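Local atomic coordinates of dimethylsulfoniopropionate lyase (Roseovarius nubinhibens, PDB entry 4B29), a protein that probably cleaves dimethylsulfoniopropionate to release dimethyl sulfide, and binds zinc in a cupin fold. Residues R46-W51 with L203-G208; L132-G137 with L199-W204; E149-E154 with H183-P188; F165-A170 with Q179-P184. All blocks are in the same frame, centred on the assembly; numbering follows the deposited sequence. Where two conformers were deposited one is given.

Contact 1: R46-W51 with L203-G208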
loop_
_atom_site.group_PDB
_atom_site.type_symbol
_atom_site.label_atom_id
_atom_site.label_comp_id
_atom_site.label_asym_id
_atom_site.label_seq_id
_atom_site.Cartn_x
_atom_site.Cartn_y
_atom_site.Cartn_z
ATOM N N ARG A 46 8.134 -3.494 13.123
ATOM C CA ARG A 46 9.064 -2.902 14.091
ATOM C C ARG A 46 10.515 -3.228 13.760
ATOM O O ARG A 46 11.412 -2.396 13.977
ATOM C CB ARG A 46 8.728 -3.369 15.508
ATOM C CG ARG A 46 7.238 -3.098 15.837
ATOM C CD ARG A 46 7.024 -2.988 17.351
ATOM N NE ARG A 46 7.588 -4.131 18.081
ATOM C CZ ARG A 46 6.950 -5.284 18.307
ATOM N NH1 ARG A 46 5.701 -5.529 17.842
ATOM N NH2 ARG A 46 7.583 -6.201 19.003
ATOM N N ALA A 47 10.740 -4.451 13.276
ATOM C CA ALA A 47 12.096 -4.847 12.886
ATOM C C ALA A 47 12.603 -4.081 11.657
ATOM O O ALA A 47 13.839 -3.868 11.522
ATOM C CB ALA A 47 12.146 -6.381 12.606
ATOM N N PHE A 48 11.700 -3.706 10.756
ATOM C CA PHE A 48 12.086 -3.101 9.500
ATOM C C PHE A 48 12.399 -1.618 9.684
ATOM O O PHE A 48 13.345 -1.101 9.086
ATOM C CB PHE A 48 10.920 -3.253 8.530
ATOM C CG PHE A 48 11.208 -2.846 7.087
ATOM C CD1 PHE A 48 11.836 -3.723 6.192
ATOM C CD2 PHE A 48 10.776 -1.594 6.634
ATOM C CE1 PHE A 48 11.999 -3.349 4.823
ATOM C CE2 PHE A 48 10.932 -1.208 5.275
ATOM C CZ PHE A 48 11.529 -2.096 4.371
ATOM N N ALA A 49 11.623 -0.954 10.527
ATOM C CA ALA A 49 11.826 0.523 10.723
ATOM C C ALA A 49 11.213 0.975 12.023
ATOM O O ALA A 49 10.131 0.497 12.399
ATOM C CB ALA A 49 11.192 1.290 9.557
ATOM N N THR A 50 11.872 1.928 12.697
ATOM C CA THR A 50 11.261 2.562 13.848
ATOM C C THR A 50 10.207 3.554 13.364
ATOM O O THR A 50 10.407 4.256 12.360
ATOM C CB THR A 50 12.375 3.316 14.627
ATOM O OG1 THR A 50 13.333 2.332 15.029
ATOM C CG2 THR A 50 11.814 3.964 15.889
ATOM N N TRP A 51 9.089 3.663 14.078
ATOM C CA TRP A 51 8.079 4.630 13.659
ATOM C C TRP A 51 8.617 6.034 13.917
ATOM O O TRP A 51 9.063 6.278 15.006
ATOM C CB TRP A 51 6.820 4.442 14.496
ATOM C CG TRP A 51 5.652 5.274 13.971
ATOM C CD1 TRP A 51 5.209 6.468 14.484
ATOM C CD2 TRP A 51 4.841 4.986 12.848
ATOM N NE1 TRP A 51 4.147 6.925 13.746
ATOM C CE2 TRP A 51 3.880 6.031 12.742
ATOM C CE3 TRP A 51 4.794 3.921 11.922
ATOM C CZ2 TRP A 51 2.906 6.065 11.744
ATOM C CZ3 TRP A 51 3.787 3.949 10.927
ATOM C CH2 TRP A 51 2.869 5.025 10.843
ATOM N N LEU A 203 5.798 -0.635 3.909
ATOM C CA LEU A 203 6.928 0.230 4.321
ATOM C C LEU A 203 8.073 0.119 3.305
ATOM O O LEU A 203 8.281 -0.945 2.642
ATOM C CB LEU A 203 7.516 -0.243 5.648
ATOM C CG LEU A 203 6.542 -0.453 6.847
ATOM C CD1 LEU A 203 7.294 -0.784 8.098
ATOM C CD2 LEU A 203 5.690 0.842 7.045
ATOM N N TRP A 204 8.876 1.203 3.233
ATOM C CA TRP A 204 10.027 1.205 2.307
ATOM C C TRP A 204 11.234 1.737 3.044
ATOM O O TRP A 204 11.088 2.594 3.948
ATOM C CB TRP A 204 9.784 2.192 1.138
ATOM C CG TRP A 204 8.532 2.016 0.340
ATOM C CD1 TRP A 204 7.187 2.140 0.770
ATOM C CD2 TRP A 204 8.471 1.567 -0.998
ATOM N NE1 TRP A 204 6.351 1.885 -0.286
ATOM C CE2 TRP A 204 7.109 1.532 -1.378
ATOM C CE3 TRP A 204 9.452 1.233 -1.945
ATOM C CZ2 TRP A 204 6.688 1.141 -2.667
ATOM C CZ3 TRP A 204 9.020 0.848 -3.263
ATOM C CH2 TRP A 204 7.668 0.832 -3.598
ATOM N N ARG A 205 12.406 1.205 2.706
ATOM C CA ARG A 205 13.635 1.735 3.292
ATOM C C ARG A 205 14.829 1.521 2.376
ATOM O O ARG A 205 14.750 0.786 1.366
ATOM C CB ARG A 205 13.932 1.098 4.656
ATOM C CG ARG A 205 14.540 -0.322 4.477
ATOM C CD ARG A 205 14.603 -1.026 5.845
ATOM N NE ARG A 205 15.263 -2.352 5.644
ATOM C CZ ARG A 205 15.566 -3.182 6.630
ATOM N NH1 ARG A 205 15.236 -2.916 7.908
ATOM N NH2 ARG A 205 16.206 -4.338 6.339
ATOM N N GLY A 206 15.934 2.190 2.725
ATOM C CA GLY A 206 17.224 1.796 2.088
ATOM C C GLY A 206 17.645 2.729 0.966
ATOM O O GLY A 206 17.018 3.774 0.709
ATOM N N ALA A 207 18.687 2.328 0.261
ATOM C CA ALA A 207 19.110 3.057 -0.957
ATOM C C ALA A 207 17.962 3.203 -1.922
ATOM O O ALA A 207 17.163 2.281 -2.150
ATOM C CB ALA A 207 20.280 2.286 -1.643
ATOM N N GLY A 208 17.845 4.387 -2.521
ATOM C CA GLY A 208 16.787 4.564 -3.509
ATOM C C GLY A 208 15.411 4.883 -2.900
ATOM O O GLY A 208 14.438 4.960 -3.657
#
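Arg205 lays its side chain across the ring of Phe48, the last residue of helix 43-48, and this overlap is the tight part of the contact. CD of Arg205 sits 3.5 Å from the centroid of the Phe48 ring and only 11° off its normal, a CH-pi contact over the face. Farther along the extended chain the guanidinium stacks flat on the ring, planes 6° apart, with its CZ off-centre in a cation-pi arrangement. Arg205 NH1 then bonds to Phe48 O (2.9 Å), in the carbonyl plane and on a lone pair. Phe48 CE2 reaches CB of Leu203 at 3.6 Å on the buried side, beside the backbone of Trp204. By contrast, Ala47, which is exposed, touches only loosely: the carbonyl O of Ala47 is 4.0 Å from Arg205 NH1. Strand 198-205 is thus joined to the end of the helix. Because Glu153 takes NE of Arg205 in a salt bridge, the guanidinium is held from two directions, which would limit its rotation and favour the flat stack on Phe48.

Contact 2: L132-G137 with L199-W204. With EDO (1,2-ethanediol), chain F.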
loop_
_atom_site.group_PDB
_atom_site.type_symbol
_atom_site.label_atom_id
_atom_site.label_comp_id
_atom_site.label_asym_id
_atom_site.label_seq_id
_atom_site.Cartn_x
_atom_site.Cartn_y
_atom_site.Cartn_z
ATOM N N LEU A 132 10.985 7.371 6.984
ATOM C CA LEU A 132 10.291 6.164 6.540
ATOM C C LEU A 132 9.424 6.559 5.357
ATOM O O LEU A 132 9.197 7.753 5.138
ATOM C CB LEU A 132 9.384 5.729 7.682
ATOM C CG LEU A 132 8.692 4.359 7.520
ATOM C CD1 LEU A 132 9.687 3.225 6.979
ATOM C CD2 LEU A 132 8.071 4.039 8.882
ATOM N N ARG A 133 8.970 5.567 4.594
ATOM C CA ARG A 133 7.928 5.833 3.622
ATOM C C ARG A 133 6.872 4.742 3.799
ATOM O O ARG A 133 7.228 3.554 3.950
ATOM C CB ARG A 133 8.536 5.816 2.237
ATOM C CG ARG A 133 7.588 6.049 1.136
ATOM C CD ARG A 133 8.384 6.063 -0.187
ATOM N NE ARG A 133 7.593 6.591 -1.289
ATOM C CZ ARG A 133 7.238 5.927 -2.381
ATOM N NH1 ARG A 133 7.526 4.642 -2.540
ATOM N NH2 ARG A 133 6.562 6.547 -3.312
ATOM N N VAL A 134 5.612 5.170 3.832
ATOM C CA VAL A 134 4.481 4.251 4.049
ATOM C C VAL A 134 3.518 4.493 2.891
ATOM O O VAL A 134 3.003 5.598 2.713
ATOM C CB VAL A 134 3.750 4.569 5.356
ATOM C CG1 VAL A 134 2.562 3.571 5.510
ATOM C CG2 VAL A 134 4.651 4.444 6.551
ATOM N N THR A 135 3.257 3.454 2.096
ATOM C CA THR A 135 2.298 3.573 1.001
ATOM C C THR A 135 1.158 2.571 1.186
ATOM O O THR A 135 1.266 1.626 1.966
ATOM C CB THR A 135 2.889 3.375 -0.402
ATOM O OG1 THR A 135 3.464 2.052 -0.507
ATOM C CG2 THR A 135 3.966 4.421 -0.670
ATOM N N VAL A 136 0.074 2.825 0.468
ATOM C CA VAL A 136 -1.117 1.952 0.551
ATOM C C VAL A 136 -1.533 1.627 -0.875
ATOM O O VAL A 136 -1.542 2.516 -1.743
ATOM C CB VAL A 136 -2.296 2.719 1.281
ATOM C CG1 VAL A 136 -3.661 1.952 1.053
ATOM C CG2 VAL A 136 -1.996 2.850 2.764
ATOM N N GLY A 137 -1.900 0.356 -1.162
ATOM C CA GLY A 137 -2.343 0.004 -2.514
ATOM C C GLY A 137 -3.667 -0.764 -2.397
ATOM O O GLY A 137 -3.935 -1.398 -1.341
ATOM N N LEU A 199 -6.148 -5.003 -0.088
ATOM C CA LEU A 199 -5.777 -3.640 0.359
ATOM C C LEU A 199 -4.511 -3.832 1.195
ATOM O O LEU A 199 -4.491 -4.666 2.119
ATOM C CB LEU A 199 -6.916 -3.084 1.203
ATOM C CG LEU A 199 -6.730 -1.702 1.884
ATOM C CD1 LEU A 199 -6.560 -0.618 0.821
ATOM C CD2 LEU A 199 -7.914 -1.388 2.853
ATOM N N THR A 200 -3.449 -3.067 0.867
ATOM C CA THR A 200 -2.127 -3.305 1.496
ATOM C C THR A 200 -1.609 -2.022 2.124
ATOM O O THR A 200 -2.023 -0.914 1.719
ATOM C CB THR A 200 -1.078 -3.734 0.454
ATOM O OG1 THR A 200 -1.003 -2.736 -0.573
ATOM C CG2 THR A 200 -1.528 -5.115 -0.219
ATOM N N LEU A 201 -0.709 -2.189 3.086
ATOM C CA LEU A 201 -0.013 -1.033 3.675
ATOM C C LEU A 201 1.462 -1.463 3.721
ATOM O O LEU A 201 1.793 -2.558 4.227
ATOM C CB LEU A 201 -0.599 -0.684 5.059
ATOM C CG LEU A 201 0.066 0.605 5.600
ATOM C CD1 LEU A 201 -0.956 1.475 6.379
ATOM C CD2 LEU A 201 1.223 0.191 6.506
ATOM N N VAL A 202 2.341 -0.625 3.169
ATOM C CA VAL A 202 3.695 -1.103 2.811
ATOM C C VAL A 202 4.727 -0.110 3.346
ATOM O O VAL A 202 4.516 1.096 3.257
ATOM C CB VAL A 202 3.795 -1.148 1.284
ATOM C CG1 VAL A 202 5.207 -1.534 0.802
ATOM C CG2 VAL A 202 2.727 -2.139 0.735
ATOM N N LEU A 203 5.798 -0.635 3.909
ATOM C CA LEU A 203 6.928 0.230 4.321
ATOM C C LEU A 203 8.073 0.119 3.305
ATOM O O LEU A 203 8.281 -0.945 2.642
ATOM C CB LEU A 203 7.516 -0.243 5.648
ATOM C CG LEU A 203 6.542 -0.453 6.847
ATOM C CD1 LEU A 203 7.294 -0.784 8.098
ATOM C CD2 LEU A 203 5.690 0.842 7.045
ATOM N N TRP A 204 8.876 1.203 3.233
ATOM C CA TRP A 204 10.027 1.205 2.307
ATOM C C TRP A 204 11.234 1.737 3.044
ATOM O O TRP A 204 11.088 2.594 3.948
ATOM C CB TRP A 204 9.784 2.192 1.138
ATOM C CG TRP A 204 8.532 2.016 0.340
ATOM C CD1 TRP A 204 7.187 2.140 0.770
ATOM C CD2 TRP A 204 8.471 1.567 -0.998
ATOM N NE1 TRP A 204 6.351 1.885 -0.286
ATOM C CE2 TRP A 204 7.109 1.532 -1.378
ATOM C CE3 TRP A 204 9.452 1.233 -1.945
ATOM C CZ2 TRP A 204 6.688 1.141 -2.667
ATOM C CZ3 TRP A 204 9.020 0.848 -3.263
ATOM C CH2 TRP A 204 7.668 0.832 -3.598
HETATM C C1 EDO F . 1.783 -0.651 -1.963
HETATM O O1 EDO F . 1.025 -1.842 -2.191
HETATM C C2 EDO F . 1.614 0.203 -3.190
HETATM O O2 EDO F . 2.543 1.251 -3.003
#
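Antiparallel pairing of neighbouring strands 133-139 and 198-205, close to the centre of the chain, makes this contact part of the larger sheet of the cupin barrel. The short strand axes approach to 4.6 Å and run at 158°. Thr135 and Val202 form a hydrogen-bonded pair, Val202 N to Thr135 O being 2.8 Å, and Gly137 pairs with Thr200 in the same way. The intervening pairs, Val134 with Leu203 and Val136 with Leu201, turn apolar side chains to one face, where Val134 CG2 lies 3.8 Å from Leu203 CD2, side by side and pointing the same way. Leu89 of helix 83-92 packs on Val136 there.

The other face is mixed, with Val202 beside polar groups. Trp204 NE1 donates to Thr135 OG1 at 2.9 Å, nearly straight (172°) and in the ring plane. Thr135 OG1 also bonds O2 of an ethanediol, probably from the crystallisation liquor (2.8 Å); the O1 end of this molecule bonds Thr200 OG1 (2.7 Å). Over the indole face, Arg133 makes a cation-pi contact, NH1 3.3 Å from Trp204 CE2 and the guanidinium plane turned 66° from the ring, while Asp212 takes NH2 in a salt bridge. The indole is therefore gripped at edge and face, next to zinc ligands His150 and Glu154, and the ethanediol may mark a pocket able to accept small polar molecules.

Contact 3: E149-E154 with H183-P188. With ZN (zinc ion), chain J.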
loop_
_atom_site.group_PDB
_atom_site.type_symbol
_atom_site.label_atom_id
_atom_site.label_comp_id
_atom_site.label_asym_id
_atom_site.label_seq_id
_atom_site.Cartn_x
_atom_site.Cartn_y
_atom_site.Cartn_z
ATOM N N GLU A 149 9.858 -3.773 -10.191
ATOM C CA GLU A 149 11.042 -3.797 -9.355
ATOM C C GLU A 149 11.461 -2.366 -9.032
ATOM O O GLU A 149 10.991 -1.407 -9.658
ATOM C CB GLU A 149 12.200 -4.504 -10.077
ATOM C CG GLU A 149 12.579 -3.754 -11.384
ATOM C CD GLU A 149 13.599 -4.543 -12.127
ATOM O OE1 GLU A 149 13.211 -5.505 -12.822
ATOM O OE2 GLU A 149 14.799 -4.246 -11.940
ATOM N N HIS A 150 12.344 -2.247 -8.050
ATOM C CA HIS A 150 12.863 -0.933 -7.648
ATOM C C HIS A 150 14.051 -1.152 -6.730
ATOM O O HIS A 150 14.142 -2.173 -6.004
ATOM C CB HIS A 150 11.789 -0.107 -6.909
ATOM C CG HIS A 150 10.941 -0.935 -5.988
ATOM N ND1 HIS A 150 11.389 -1.412 -4.780
ATOM C CD2 HIS A 150 9.693 -1.416 -6.150
ATOM C CE1 HIS A 150 10.436 -2.142 -4.209
ATOM N NE2 HIS A 150 9.395 -2.147 -5.030
ATOM N N LEU A 151 14.936 -0.137 -6.673
ATOM C CA LEU A 151 16.083 -0.260 -5.776
ATOM C C LEU A 151 15.734 -0.378 -4.247
ATOM O O LEU A 151 16.301 -1.188 -3.559
ATOM C CB LEU A 151 17.056 0.927 -6.035
ATOM C CG LEU A 151 18.266 0.992 -5.130
ATOM C CD1 LEU A 151 19.207 -0.237 -5.292
ATOM C CD2 LEU A 151 19.034 2.305 -5.509
ATOM N N PRO A 152 14.826 0.477 -3.703
ATOM C CA PRO A 152 14.589 0.427 -2.255
ATOM C C PRO A 152 13.961 -0.904 -1.831
ATOM O O PRO A 152 13.276 -1.564 -2.644
ATOM C CB PRO A 152 13.565 1.576 -2.010
ATOM C CG PRO A 152 12.987 1.936 -3.374
ATOM C CD PRO A 152 14.169 1.645 -4.333
ATOM N N GLU A 153 14.289 -1.292 -0.626
ATOM C CA GLU A 153 13.607 -2.469 0.007
ATOM C C GLU A 153 12.192 -2.105 0.386
ATOM O O GLU A 153 11.880 -0.934 0.648
ATOM C CB GLU A 153 14.349 -2.835 1.267
ATOM C CG GLU A 153 15.788 -3.402 0.951
ATOM C CD GLU A 153 16.538 -3.704 2.189
ATOM O OE1 GLU A 153 15.952 -3.607 3.298
ATOM O OE2 GLU A 153 17.734 -4.099 2.156
ATOM N N GLU A 154 11.329 -3.116 0.491
ATOM C CA GLU A 154 9.930 -2.842 0.802
ATOM C C GLU A 154 9.436 -3.979 1.674
ATOM O O GLU A 154 9.912 -5.107 1.565
ATOM C CB GLU A 154 9.235 -2.828 -0.558
ATOM C CG GLU A 154 7.887 -3.185 -0.635
ATOM C CD GLU A 154 7.338 -2.961 -2.022
ATOM O OE1 GLU A 154 7.578 -3.766 -2.944
ATOM O OE2 GLU A 154 6.570 -2.024 -2.190
ATOM N N HIS A 183 10.581 -7.551 0.353
ATOM C CA HIS A 183 11.127 -7.568 -1.010
ATOM C C HIS A 183 12.509 -6.946 -0.997
ATOM O O HIS A 183 12.648 -5.759 -0.738
ATOM C CB HIS A 183 10.251 -6.754 -1.960
ATOM C CG HIS A 183 8.905 -7.388 -2.207
ATOM N ND1 HIS A 183 7.789 -6.650 -2.543
ATOM C CD2 HIS A 183 8.492 -8.672 -2.089
ATOM C CE1 HIS A 183 6.754 -7.474 -2.689
ATOM N NE2 HIS A 183 7.160 -8.704 -2.437
ATOM N N PRO A 184 13.549 -7.749 -1.220
ATOM C CA PRO A 184 14.896 -7.197 -1.183
ATOM C C PRO A 184 15.117 -6.252 -2.363
ATOM O O PRO A 184 14.396 -6.284 -3.375
ATOM C CB PRO A 184 15.838 -8.412 -1.332
ATOM C CG PRO A 184 14.948 -9.615 -1.276
ATOM C CD PRO A 184 13.484 -9.218 -1.425
ATOM N N ALA A 185 16.142 -5.403 -2.205
ATOM C CA ALA A 185 16.445 -4.436 -3.256
ATOM C C ALA A 185 16.549 -5.042 -4.642
ATOM O O ALA A 185 17.244 -6.076 -4.842
ATOM C CB ALA A 185 17.802 -3.734 -2.908
ATOM N N ASN A 186 15.900 -4.394 -5.612
ATOM C CA ASN A 186 15.984 -4.739 -7.057
ATOM C C ASN A 186 15.355 -6.128 -7.398
ATOM O O ASN A 186 15.382 -6.514 -8.578
ATOM C CB ASN A 186 17.449 -4.762 -7.563
ATOM C CG ASN A 186 18.117 -3.383 -7.550
ATOM O OD1 ASN A 186 19.311 -3.226 -7.106
ATOM N ND2 ASN A 186 17.414 -2.423 -8.076
ATOM N N ALA A 187 14.796 -6.842 -6.411
ATOM C CA ALA A 187 14.246 -8.173 -6.744
ATOM C C ALA A 187 12.859 -8.004 -7.393
ATOM O O ALA A 187 11.975 -7.394 -6.778
ATOM C CB ALA A 187 14.143 -9.050 -5.475
ATOM N N PRO A 188 12.657 -8.514 -8.626
ATOM C CA PRO A 188 11.342 -8.325 -9.199
ATOM C C PRO A 188 10.278 -9.107 -8.440
ATOM O O PRO A 188 10.551 -10.206 -7.923
ATOM C CB PRO A 188 11.477 -8.861 -10.616
ATOM C CG PRO A 188 12.948 -8.746 -10.936
ATOM C CD PRO A 188 13.639 -9.004 -9.620
HETATM ZN ZN ZN J . 7.628 -3.201 -4.844
HETATM O O HOH W 1 16.469 -6.359 -10.954
HETATM O O HOH W 2 15.415 -2.249 -9.834
HETATM O O HOH W 3 12.405 -4.606 -6.366
HETATM O O HOH W 4 12.587 -4.174 -3.635
HETATM O O HOH W 5 18.014 -5.759 -0.089
#
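Glu154 OE1 is shared between the zinc ion, at 2.0 Å, and His183 ND1, which donates to it at 2.9 Å. That bond is nearly straight (176°) and lies in the imidazole plane, but it meets the carboxylate on its anti side, 33° out of plane. His150 NE2 is a second zinc ligand at 2.1 Å, and His189 completes the protein part of the site. His150 ND1 donates to Pro152 O (2.9 Å), in the ring plane, which fixes the ring's rotation. On the backbone, Glu154 and His183 form an antiparallel hydrogen-bonded pair, and Asn186 N reaches His150 O at 2.9 Å where the type II turn 184-187 passes the loop. Waters satisfy further polar atoms: one links Glu153 OE2 with Ala185 N, and two join Glu149 OE2 to Asn186 O and ND2. Glu149 OE1 is taken by Ser216. His183 is thus a second-shell residue whose N-H probably orients the first-shell carboxylate, holding OE1 while that oxygen binds zinc.

Contact 4: F165-A170 with Q179-P184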
loop_
_atom_site.group_PDB
_atom_site.type_symbol
_atom_site.label_atom_id
_atom_site.label_comp_id
_atom_site.label_asym_id
_atom_site.label_seq_id
_atom_site.Cartn_x
_atom_site.Cartn_y
_atom_site.Cartn_z
ATOM N N PHE A 165 1.320 -13.623 -3.942
ATOM C CA PHE A 165 2.548 -12.821 -4.091
ATOM C C PHE A 165 3.687 -13.615 -4.685
ATOM O O PHE A 165 4.010 -14.701 -4.188
ATOM C CB PHE A 165 2.964 -12.287 -2.726
ATOM C CG PHE A 165 2.137 -11.109 -2.287
ATOM C CD1 PHE A 165 0.811 -11.271 -1.794
ATOM C CD2 PHE A 165 2.665 -9.815 -2.454
ATOM C CE1 PHE A 165 0.032 -10.171 -1.399
ATOM C CE2 PHE A 165 1.899 -8.680 -2.037
ATOM C CZ PHE A 165 0.608 -8.857 -1.515
ATOM N N HIS A 166 4.271 -13.057 -5.758
ATOM C CA HIS A 166 5.383 -13.649 -6.494
ATOM C C HIS A 166 6.653 -12.847 -6.240
ATOM O O HIS A 166 6.582 -11.594 -6.155
ATOM C CB HIS A 166 5.116 -13.569 -8.005
ATOM C CG HIS A 166 3.786 -14.134 -8.416
ATOM N ND1 HIS A 166 3.562 -15.502 -8.489
ATOM C CD2 HIS A 166 2.630 -13.533 -8.778
ATOM C CE1 HIS A 166 2.307 -15.712 -8.875
ATOM N NE2 HIS A 166 1.724 -14.536 -9.069
ATOM N N LEU A 167 7.768 -13.545 -6.113
ATOM C CA LEU A 167 9.076 -12.850 -5.934
ATOM C C LEU A 167 10.150 -13.663 -6.591
ATOM O O LEU A 167 10.240 -14.869 -6.361
ATOM C CB LEU A 167 9.361 -12.721 -4.410
ATOM C CG LEU A 167 10.715 -12.151 -3.976
ATOM C CD1 LEU A 167 10.904 -10.694 -4.496
ATOM C CD2 LEU A 167 10.875 -12.228 -2.439
ATOM N N ARG A 168 11.012 -13.030 -7.392
ATOM C CA ARG A 168 12.067 -13.798 -8.038
ATOM C C ARG A 168 12.936 -14.481 -6.984
ATOM O O ARG A 168 13.237 -13.908 -5.918
ATOM C CB ARG A 168 12.897 -12.912 -8.960
ATOM C CG ARG A 168 12.124 -12.492 -10.271
ATOM C CD ARG A 168 11.598 -13.661 -11.239
ATOM N NE ARG A 168 12.675 -14.535 -11.647
ATOM C CZ ARG A 168 13.508 -14.342 -12.689
ATOM N NH1 ARG A 168 13.390 -13.272 -13.462
ATOM N NH2 ARG A 168 14.482 -15.233 -12.956
ATOM N N ASN A 169 13.318 -15.733 -7.277
ATOM C CA ASN A 169 14.217 -16.483 -6.408
ATOM C C ASN A 169 13.578 -16.783 -5.038
ATOM O O ASN A 169 14.278 -17.001 -4.074
ATOM C CB ASN A 169 15.557 -15.723 -6.258
ATOM C CG ASN A 169 16.618 -16.506 -5.500
ATOM O OD1 ASN A 169 16.832 -17.706 -5.724
ATOM N ND2 ASN A 169 17.295 -15.818 -4.592
ATOM N N ALA A 170 12.246 -16.804 -4.970
ATOM C CA ALA A 170 11.572 -17.107 -3.704
ATOM C C ALA A 170 10.240 -17.800 -3.991
ATOM O O ALA A 170 9.729 -17.759 -5.118
ATOM C CB ALA A 170 11.346 -15.781 -2.881
ATOM N N GLN A 179 -0.435 -10.699 7.445
ATOM C CA GLN A 179 0.782 -11.345 6.958
ATOM C C GLN A 179 1.620 -10.287 6.244
ATOM O O GLN A 179 1.087 -9.267 5.812
ATOM C CB GLN A 179 0.460 -12.518 6.034
ATOM C CG GLN A 179 -0.141 -13.692 6.856
ATOM C CD GLN A 179 -0.321 -14.888 5.951
ATOM O OE1 GLN A 179 -1.322 -14.998 5.237
ATOM N NE2 GLN A 179 0.641 -15.773 5.980
ATOM N N THR A 180 2.924 -10.550 6.160
ATOM C CA THR A 180 3.868 -9.577 5.562
ATOM C C THR A 180 4.772 -10.259 4.570
ATOM O O THR A 180 4.872 -11.516 4.520
ATOM C CB THR A 180 4.761 -8.905 6.642
ATOM O OG1 THR A 180 5.640 -9.867 7.295
ATOM C CG2 THR A 180 3.875 -8.170 7.705
ATOM N N ARG A 181 5.441 -9.462 3.739
ATOM C CA ARG A 181 6.476 -10.045 2.906
ATOM C C ARG A 181 7.562 -9.014 2.621
ATOM O O ARG A 181 7.201 -7.897 2.197
ATOM C CB ARG A 181 5.934 -10.536 1.589
ATOM C CG ARG A 181 7.042 -11.535 1.049
ATOM C CD ARG A 181 6.961 -11.854 -0.405
ATOM N NE ARG A 181 7.798 -13.045 -0.546
ATOM C CZ ARG A 181 7.562 -14.033 -1.392
ATOM N NH1 ARG A 181 6.615 -13.931 -2.301
ATOM N NH2 ARG A 181 8.333 -15.110 -1.296
ATOM N N PHE A 182 8.833 -9.423 2.814
ATOM C CA PHE A 182 9.977 -8.534 2.510
ATOM C C PHE A 182 10.385 -8.676 1.037
ATOM O O PHE A 182 10.525 -9.823 0.526
ATOM C CB PHE A 182 11.131 -8.979 3.381
ATOM C CG PHE A 182 12.433 -8.290 3.083
ATOM C CD1 PHE A 182 12.573 -6.937 3.360
ATOM C CD2 PHE A 182 13.511 -9.004 2.612
ATOM C CE1 PHE A 182 13.790 -6.286 3.138
ATOM C CE2 PHE A 182 14.777 -8.343 2.389
ATOM C CZ PHE A 182 14.889 -6.992 2.654
ATOM N N HIS A 183 10.581 -7.551 0.353
ATOM C CA HIS A 183 11.127 -7.568 -1.010
ATOM C C HIS A 183 12.509 -6.946 -0.997
ATOM O O HIS A 183 12.648 -5.759 -0.738
ATOM C CB HIS A 183 10.251 -6.754 -1.960
ATOM C CG HIS A 183 8.905 -7.388 -2.207
ATOM N ND1 HIS A 183 7.789 -6.650 -2.543
ATOM C CD2 HIS A 183 8.492 -8.672 -2.089
ATOM C CE1 HIS A 183 6.754 -7.474 -2.689
ATOM N NE2 HIS A 183 7.160 -8.704 -2.437
ATOM N N PRO A 184 13.549 -7.749 -1.220
ATOM C CA PRO A 184 14.896 -7.197 -1.183
ATOM C C PRO A 184 15.117 -6.252 -2.363
ATOM O O PRO A 184 14.396 -6.284 -3.375
ATOM C CB PRO A 184 15.838 -8.412 -1.332
ATOM C CG PRO A 184 14.948 -9.615 -1.276
ATOM C CD PRO A 184 13.484 -9.218 -1.425
HETATM O O HOH W 6 6.098 -11.107 -3.426
#
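A single water is gripped by three groups across this contact. It lies 2.8 Å from His183 NE2, accepts from Arg181 NH1 at 3.1 Å, and donates weakly to His166 O. As the other ring nitrogen of His183, ND1, is engaged by zinc ligand Glu154, the water joins the backbone of strand 163-167 to the second shell of the metal site.

Arg181 carries most of the remaining contact. CG stands anti to the backbone N (chi1 -162°), and the chain runs extended to NE, carrying the guanidinium across to the other strand. One of its faces receives Leu167 CB, 3.6 Å above the plane and offset toward the rim; CD2 of the same leucine comes to 3.7 Å from NE of Arg181. NH2 passes Ala170 CB at 3.5 Å and is bonded to Pro171 O just beyond, so the buried charged end finds backbone oxygen and water.

The two strands belong to the two different sheets of the cupin fold: their short axes approach only to 9.3 Å and run at 23° to each other, too far apart for backbone pairing, so side chains and the water make most of the connection. Tyr156 of strand 153-159 meets the Phe165 ring edge-to-face. Leu167, at the end of its strand where the type II turn 167-170 begins, spreads its two methyls: CD1 approaches His183 CD2 obliquely at 4.0 Å, while CD2 also reaches CD of Pro184, at 4.1 Å.

Overall arrangement
Contact 2 is the core of the set, wholly buried, centred about 4 Å from the chain centre and held by backbone pairing inside one sheet. The centres of the others lie about 14 to 15 Å out, contact 1 mostly buried, contacts 3 and 4 partly. Contact 1 joins helix to strand through an arginine stack and one hydrogen bond; contact 3 keeps a single bridge of the same sheet. Contacts 1 and 2 share Leu203 and Trp204; contacts 3 and 4 share His183 and Pro184. The Glu153-Arg205 salt bridge ties contact 3 to contact 1, and Trp204 packs on Glu154 between contacts 2 and 3. Contact 3 combines zinc ligands with waters, while contact 4 joins the two sheets by arginine, leucine and a water.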